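Local coordinates for protein putative oxidoreductase (Magnetospirillum magnetotacticum, PDB 3C1A) that is probably an NAD(P)-dependent oxidoreductase that pairs a nucleotide-binding Rossmann domain with a C-terminal domain of the GFO/IDH/MocA type, at residues 93-98 with 120-125; 159-164 with 199-204; 242-247 with 254-259. One frame throughout, in Å; residues are numbered along the deposited sequence.

Contact 1: residues 93-98 with 120-125; sequences GKAVLV and GVMVWV
Trp-124 touches Leu-97 at the root of its side chain, CB lying 3.7 Å from Leu-97 CD1, while its indole leads off away from the neighbouring strand. One face of that ring carries the methyl end of Met-122 (a selenomethionine), whose CE sits 4.0 Å above the plane, displaced toward the rim; the ring nitrogen NE1 is hydrogen-bonded to Glu-295 O. The two strands, 95-98 and 123-125, run parallel with axes 4.8 Å apart. They bracket helix 106-119 in a beta-alpha-beta unit of the Rossmann fold, at the end of its sheet where 123-126 is the outermost strand. Three backbone hydrogen bonds lace them together: Val-96 N to Met-122 O, Trp-124 N to Val-96 O and Val-98 N to Trp-124 O. Each is nearly straight, and CA-H...O contacts accompany them, such as Val-123 CA to Val-96 O at 3.3 Å.

Side chains alternate between two apolar layers. Leu-97, Met-122 and Trp-124 face helix 279-290, where Phe-287 meets both Leu-97 and Met-122. The bend at chi3 (83°) brings Met-122 CE back over the indole and to 4.2 Å from Ala-95 CB, so one methyl bridges ring and adjacent strand. On the other side Val-96, Val-98, Val-123 and Val-125 form a branched layer partly overlaid by helix 82-91. There the side chains of Val-98 and Val-125 run abreast in one direction, with CG1 of the former 4.0 Å from CG2 of the latter. Where the strands have yet to pair, Val-121 spreads its two methyls over the backbone of Gly-93, which ends helix 82-91 in a Schellman motif, and of Lys-94: CG2 meets Gly-93 CA, and CG1 comes to 3.4 Å from Lys-94 O.

Contact 2: residues 159-164 with 199-204; sequences GPYRPG and GEKDGG
Tyr-161 lies against Lys-201 at the tip of a beta hairpin, where a type I' turn from Lys-201 to Gly-204 joins strands 190-201 and 204-215 of the large C-terminal sheet. The loop 159-164, which follows strand 148-158, passes across this turn at the protein surface.

The chief interaction is CH-pi. Lys-201 CD stands 3.7 Å from the centroid of the Tyr-161 ring, 20° off its normal, and comes closest to CE2 at 3.5 Å. With CG anti to the backbone N (chi1 -171°) and the chain bent only at chi3, the lysine crosses the ring obliquely and brings NZ to the hydroxyl end, 3.6 Å from Tyr-161 OH. The opposite face is covered by Gly-159 CA, centred 3.4 Å above the ring plane, so the tyrosine is sandwiched between its own loop and the hairpin. Its OH makes a weak hydrogen bond to Asn-226 O.

Backbone oxygens supply the CH...O and van der Waals contacts. Lys-201 O lies 3.1 Å from Tyr-161 CB while also accepting the hydrogen bond from Gly-204 N that closes the turn. Pro-163 CA makes a bent CA-H...O contact with Gly-203 O at 3.4 Å, and the CG of that proline rests near Asp-202 O.

Close packing is consistent with a glycine at the end of the turn. Gly-204 CA packs on the backbone of Tyr-161, Arg-162 and Pro-163, and a beta carbon on it would clash with Arg-162 N. Gly-203, like Asp-202, has the positive phi of a type I' turn.

No direct hydrogen bond joins the segments. A water links them instead, accepting from Gly-164 N at 2.7 Å and donating weakly to Gly-203 O at 3.3 Å.

Contact 3: residues 242-247 with 254-259; sequences TLVMDD and TLHPPQ
Thr-242 enters a beta hairpin opposite His-256, and its side chain reaches past the paired strands to the Pro-257 to Gln-259 tail. CB is 3.6 Å from Pro-257 O. OG1, placed beside the backbone N (chi1 -57°), donates to the same oxygen at 3.0 Å, approaching at a tilt of 27° to the carbonyl plane. It also accepts from a water at 2.7 Å, and that water takes the hydrogen of Gln-259 N; the side chain of Gln-259 crosses at about a right angle, its CG 3.8 Å from Thr-242 OG1. An alanine here would take away the hydroxyl: Pro-257 O would probably be left without this donor and the water, still held by Gln-259 N, without its link to the strand.

Strands 242-246 and 254-256 are antiparallel. Thr-242 pairs with His-256, and Val-244 with Thr-254, through two backbone hydrogen bonds each. Between these pairs Leu-243 CD2 meets Leu-255 CD1 at 3.9 Å, and both leucines lean on Ile-145 of helix 142-145. On the other face Val-244 CG2 approaches His-256 CD2, while His-256 NE2 and Thr-254 OG1 share a hydrogen bond of 2.7 Å in the imidazole plane. That bond is likely to restrict rotation of the ring beside the valine. The chemistry thus divides by face: leucines pack against helices on one, and hydroxyl, imidazole and water bonds fasten the other.

How the contacts relate
Contact 1 is buried in the Rossmann domain, contact 2 lies on the surface, and contact 3 is intermediate. Contacts 2 and 3 reach the same large mixed sheet, yet their centres are 34 Å apart: one is at the hairpin joining 190-201 to 204-215, the other in the hairpin of 242-246 and 254-256 further across it. Contact 1 belongs to the separate parallel sheet, on the opposite side of the chain's centre from contact 3. Both 1 and 3 are ladders of backbone bonds, parallel with apolar side chains in contact 1, antiparallel with polar side-chain bonds as well in contact 3. Contact 2 lacks strand pairing between its segments and relies on ring packing, glycines and water.

Contact 1: residues 93-98 with 120-125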
# COMPACT_ATOMS: atom_id res chain seq x y z
N GLY A 93 -11.59 -13.88 -15.20
CA GLY A 93 -12.71 -13.04 -14.84
C GLY A 93 -12.88 -12.75 -13.35
O GLY A 93 -13.92 -12.24 -12.96
N LYS A 94 -11.86 -13.00 -12.53
CA LYS A 94 -11.99 -12.73 -11.09
C LYS A 94 -11.32 -11.42 -10.73
O LYS A 94 -10.15 -11.20 -11.08
CB LYS A 94 -11.38 -13.84 -10.26
CG LYS A 94 -12.20 -15.10 -10.37
CD LYS A 94 -11.37 -16.28 -10.15
CE LYS A 94 -12.24 -17.54 -10.04
NZ LYS A 94 -13.27 -17.64 -11.07
N ALA A 95 -12.05 -10.59 -10.00
CA ALA A 95 -11.50 -9.36 -9.44
C ALA A 95 -10.31 -9.63 -8.53
O ALA A 95 -10.28 -10.66 -7.82
CB ALA A 95 -12.55 -8.64 -8.66
N VAL A 96 -9.34 -8.69 -8.55
CA VAL A 96 -8.04 -8.88 -7.86
C VAL A 96 -7.75 -7.74 -6.92
O VAL A 96 -7.91 -6.58 -7.30
CB VAL A 96 -6.85 -8.99 -8.87
CG1 VAL A 96 -5.57 -9.02 -8.12
CG2 VAL A 96 -6.98 -10.25 -9.80
N LEU A 97 -7.37 -8.07 -5.68
CA LEU A 97 -6.72 -7.15 -4.75
C LEU A 97 -5.33 -7.66 -4.53
O LEU A 97 -5.16 -8.75 -3.97
CB LEU A 97 -7.47 -7.10 -3.39
CG LEU A 97 -6.84 -6.18 -2.33
CD1 LEU A 97 -6.81 -4.67 -2.73
CD2 LEU A 97 -7.57 -6.36 -0.99
N VAL A 98 -4.32 -6.95 -5.08
CA VAL A 98 -2.95 -7.40 -4.97
C VAL A 98 -2.13 -6.52 -4.07
O VAL A 98 -2.24 -5.29 -4.10
CB VAL A 98 -2.28 -7.48 -6.36
CG1 VAL A 98 -2.43 -6.18 -7.04
CG2 VAL A 98 -0.85 -7.93 -6.20
N GLY A 120 -11.83 -5.72 -18.81
CA GLY A 120 -12.66 -4.98 -17.84
C GLY A 120 -12.64 -5.42 -16.38
O GLY A 120 -13.44 -4.91 -15.59
N VAL A 121 -11.75 -6.33 -16.00
CA VAL A 121 -11.71 -6.89 -14.63
C VAL A 121 -11.21 -5.84 -13.61
O VAL A 121 -10.26 -5.11 -13.86
CB VAL A 121 -10.86 -8.22 -14.55
CG1 VAL A 121 -10.48 -8.57 -13.18
CG2 VAL A 121 -11.54 -9.41 -15.30
N MSE A 122 -11.87 -5.76 -12.47
CA MSE A 122 -11.50 -4.81 -11.44
C MSE A 122 -10.20 -5.28 -10.72
O MSE A 122 -10.13 -6.41 -10.27
CB MSE A 122 -12.66 -4.66 -10.45
CG MSE A 122 -12.45 -3.55 -9.54
SE MSE A 122 -13.87 -3.64 -8.21
CE MSE A 122 -13.22 -4.90 -6.95
N VAL A 123 -9.16 -4.42 -10.70
CA VAL A 123 -7.90 -4.70 -10.01
C VAL A 123 -7.57 -3.53 -9.10
O VAL A 123 -7.44 -2.40 -9.57
CB VAL A 123 -6.71 -5.00 -11.02
CG1 VAL A 123 -5.34 -5.26 -10.27
CG2 VAL A 123 -7.12 -6.16 -11.90
N TRP A 124 -7.50 -3.80 -7.80
CA TRP A 124 -7.11 -2.80 -6.83
C TRP A 124 -5.74 -3.19 -6.32
O TRP A 124 -5.43 -4.38 -6.23
CB TRP A 124 -8.08 -2.78 -5.65
CG TRP A 124 -9.44 -2.19 -5.91
CD1 TRP A 124 -10.02 -1.96 -7.11
CD2 TRP A 124 -10.39 -1.78 -4.93
NE1 TRP A 124 -11.29 -1.43 -6.95
CE2 TRP A 124 -11.53 -1.29 -5.62
CE3 TRP A 124 -10.40 -1.75 -3.54
CZ2 TRP A 124 -12.66 -0.79 -4.95
CZ3 TRP A 124 -11.53 -1.27 -2.89
CH2 TRP A 124 -12.62 -0.80 -3.60
N VAL A 125 -4.91 -2.19 -6.00
CA VAL A 125 -3.67 -2.46 -5.32
C VAL A 125 -3.79 -2.06 -3.83
O VAL A 125 -4.31 -0.99 -3.50
CB VAL A 125 -2.50 -1.77 -5.97
CG1 VAL A 125 -1.22 -2.03 -5.17
CG2 VAL A 125 -2.38 -2.24 -7.45

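Contact 2: residues 159-164 with 199-204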
# COMPACT_ATOMS: atom_id res chain seq x y z
N GLY A 159 15.46 -3.18 10.87
CA GLY A 159 15.30 -4.22 9.88
C GLY A 159 13.84 -4.47 9.55
O GLY A 159 13.00 -3.54 9.64
N PRO A 160 13.49 -5.73 9.23
CA PRO A 160 14.34 -6.91 9.31
C PRO A 160 15.39 -6.91 8.23
O PRO A 160 15.28 -6.19 7.24
CB PRO A 160 13.34 -8.07 9.16
CG PRO A 160 11.97 -7.45 9.45
CD PRO A 160 12.13 -6.11 8.80
N TYR A 161 16.45 -7.64 8.48
CA TYR A 161 17.57 -7.70 7.58
C TYR A 161 17.54 -9.11 7.01
O TYR A 161 17.59 -10.08 7.76
CB TYR A 161 18.87 -7.38 8.31
CG TYR A 161 18.79 -6.12 9.16
CD1 TYR A 161 18.85 -4.86 8.57
CD2 TYR A 161 18.65 -6.18 10.55
CE1 TYR A 161 18.78 -3.69 9.36
CE2 TYR A 161 18.57 -5.03 11.33
CZ TYR A 161 18.65 -3.79 10.72
OH TYR A 161 18.56 -2.64 11.48
N ARG A 162 17.43 -9.20 5.68
CA ARG A 162 17.10 -10.42 4.96
C ARG A 162 17.93 -10.48 3.69
O ARG A 162 17.74 -9.65 2.81
CB ARG A 162 15.64 -10.40 4.54
CG ARG A 162 14.63 -10.43 5.68
CD ARG A 162 13.21 -10.08 5.19
NE ARG A 162 12.20 -10.53 6.17
CZ ARG A 162 11.20 -9.81 6.66
NH1 ARG A 162 10.99 -8.55 6.27
NH2 ARG A 162 10.39 -10.37 7.56
N PRO A 163 18.84 -11.45 3.58
CA PRO A 163 19.59 -11.61 2.34
C PRO A 163 18.68 -11.80 1.12
O PRO A 163 17.84 -12.68 1.11
CB PRO A 163 20.39 -12.88 2.60
CG PRO A 163 20.44 -13.04 4.07
CD PRO A 163 19.21 -12.45 4.61
N GLY A 164 18.84 -10.97 0.10
CA GLY A 164 18.05 -11.12 -1.14
C GLY A 164 16.60 -10.73 -0.95
O GLY A 164 15.77 -10.97 -1.83
N GLY A 199 24.81 -0.16 3.83
CA GLY A 199 25.74 -1.23 4.18
C GLY A 199 24.96 -2.52 4.25
O GLY A 199 23.87 -2.60 3.69
N GLU A 200 25.53 -3.52 4.90
CA GLU A 200 24.93 -4.86 5.04
C GLU A 200 24.83 -5.13 6.51
O GLU A 200 25.75 -4.79 7.25
CB GLU A 200 25.85 -5.91 4.42
CG GLU A 200 25.15 -7.14 3.86
N LYS A 201 23.73 -5.70 6.97
CA LYS A 201 23.66 -6.25 8.32
C LYS A 201 23.02 -7.64 8.28
O LYS A 201 21.92 -7.79 7.77
CB LYS A 201 22.86 -5.36 9.24
CG LYS A 201 22.94 -5.77 10.67
CD LYS A 201 22.07 -4.91 11.55
CE LYS A 201 22.62 -3.51 11.78
NZ LYS A 201 21.86 -2.78 12.86
N ASP A 202 23.71 -8.64 8.81
CA ASP A 202 23.21 -10.03 8.79
C ASP A 202 22.92 -10.49 7.36
O ASP A 202 21.93 -11.20 7.09
CB ASP A 202 21.95 -10.16 9.66
CG ASP A 202 22.18 -9.74 11.09
OD1 ASP A 202 23.34 -9.75 11.53
OD2 ASP A 202 21.20 -9.38 11.78
N GLY A 203 23.79 -10.07 6.44
CA GLY A 203 23.65 -10.40 5.02
C GLY A 203 22.55 -9.66 4.26
O GLY A 203 22.42 -9.86 3.05
N GLY A 204 21.77 -8.82 4.96
CA GLY A 204 20.74 -7.96 4.34
C GLY A 204 21.10 -6.48 4.31
O GLY A 204 21.86 -6.01 5.14
O HOH W 1 20.75 -9.01 0.33

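Contact 3: residues 242-247 with 254-259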
# COMPACT_ATOMS: atom_id res chain seq x y z
N THR A 242 -0.01 23.21 8.63
CA THR A 242 0.76 21.99 8.35
C THR A 242 -0.09 20.84 8.90
O THR A 242 -0.56 20.93 10.04
CB THR A 242 2.12 22.03 9.07
OG1 THR A 242 2.86 23.22 8.67
CG2 THR A 242 2.95 20.78 8.75
N LEU A 243 -0.32 19.80 8.10
CA LEU A 243 -1.03 18.61 8.57
C LEU A 243 -0.02 17.51 8.76
O LEU A 243 0.80 17.26 7.86
CB LEU A 243 -2.09 18.19 7.56
CG LEU A 243 -3.27 19.14 7.53
CD1 LEU A 243 -4.08 19.01 6.27
CD2 LEU A 243 -4.12 18.88 8.79
N VAL A 244 -0.04 16.90 9.93
CA VAL A 244 0.87 15.80 10.30
C VAL A 244 0.11 14.52 10.72
O VAL A 244 -0.84 14.56 11.48
CB VAL A 244 1.85 16.21 11.44
CG1 VAL A 244 2.76 15.03 11.86
CG2 VAL A 244 2.70 17.42 11.07
N MSE A 245 0.53 13.38 10.19
CA MSE A 245 0.08 12.09 10.73
C MSE A 245 1.27 11.39 11.32
O MSE A 245 2.23 11.16 10.62
CB MSE A 245 -0.48 11.23 9.61
CG MSE A 245 -1.88 11.53 9.30
SE MSE A 245 -2.41 10.75 7.64
CE MSE A 245 -1.78 8.96 7.81
N ASP A 246 1.21 11.06 12.61
CA ASP A 246 2.37 10.55 13.35
C ASP A 246 2.00 9.41 14.28
O ASP A 246 1.17 9.60 15.16
CB ASP A 246 2.96 11.68 14.19
CG ASP A 246 4.26 11.28 14.90
OD1 ASP A 246 4.57 10.07 14.99
OD2 ASP A 246 4.96 12.21 15.35
N ASP A 247 2.63 8.24 14.12
CA ASP A 247 2.31 7.06 14.96
C ASP A 247 2.60 7.22 16.44
O ASP A 247 1.88 6.66 17.28
CB ASP A 247 3.06 5.82 14.48
CG ASP A 247 2.30 5.05 13.47
OD1 ASP A 247 1.13 5.43 13.22
OD2 ASP A 247 2.86 4.06 12.94
N THR A 254 -3.06 15.86 13.24
CA THR A 254 -2.93 17.14 13.96
C THR A 254 -2.73 18.31 12.99
O THR A 254 -1.99 18.20 11.99
CB THR A 254 -1.76 17.11 14.97
OG1 THR A 254 -0.56 16.71 14.31
CG2 THR A 254 -2.02 16.15 16.05
N LEU A 255 -3.41 19.42 13.31
CA LEU A 255 -3.20 20.70 12.63
C LEU A 255 -2.21 21.58 13.39
O LEU A 255 -2.31 21.78 14.61
CB LEU A 255 -4.52 21.44 12.43
CG LEU A 255 -4.41 22.74 11.61
CD1 LEU A 255 -3.90 22.49 10.20
CD2 LEU A 255 -5.77 23.42 11.56
N HIS A 256 -1.22 22.07 12.65
CA HIS A 256 -0.16 22.90 13.22
C HIS A 256 -0.04 24.20 12.44
O HIS A 256 -0.56 24.30 11.35
CB HIS A 256 1.17 22.17 13.16
CG HIS A 256 1.19 20.93 13.98
ND1 HIS A 256 1.77 20.88 15.23
CD2 HIS A 256 0.68 19.70 13.74
CE1 HIS A 256 1.63 19.66 15.72
NE2 HIS A 256 0.97 18.92 14.84
N PRO A 257 0.65 25.20 13.01
CA PRO A 257 0.86 26.42 12.24
C PRO A 257 1.63 26.24 10.95
O PRO A 257 2.31 25.24 10.77
CB PRO A 257 1.64 27.33 13.20
CG PRO A 257 1.27 26.79 14.58
CD PRO A 257 1.19 25.31 14.38
N PRO A 258 1.56 27.24 10.07
CA PRO A 258 2.38 27.21 8.87
C PRO A 258 3.90 27.28 9.15
O PRO A 258 4.36 27.75 10.19
CB PRO A 258 1.91 28.44 8.09
CG PRO A 258 1.34 29.37 9.13
CD PRO A 258 0.74 28.46 10.17
N GLN A 259 4.67 26.79 8.19
CA GLN A 259 6.11 26.92 8.27
C GLN A 259 6.65 27.39 6.93
O GLN A 259 5.95 27.33 5.91
CB GLN A 259 6.73 25.58 8.59
CG GLN A 259 6.06 24.88 9.75
CD GLN A 259 6.94 23.82 10.33
OE1 GLN A 259 7.87 23.36 9.67
NE2 GLN A 259 6.68 23.44 11.59
O HOH W 2 3.51 24.79 6.56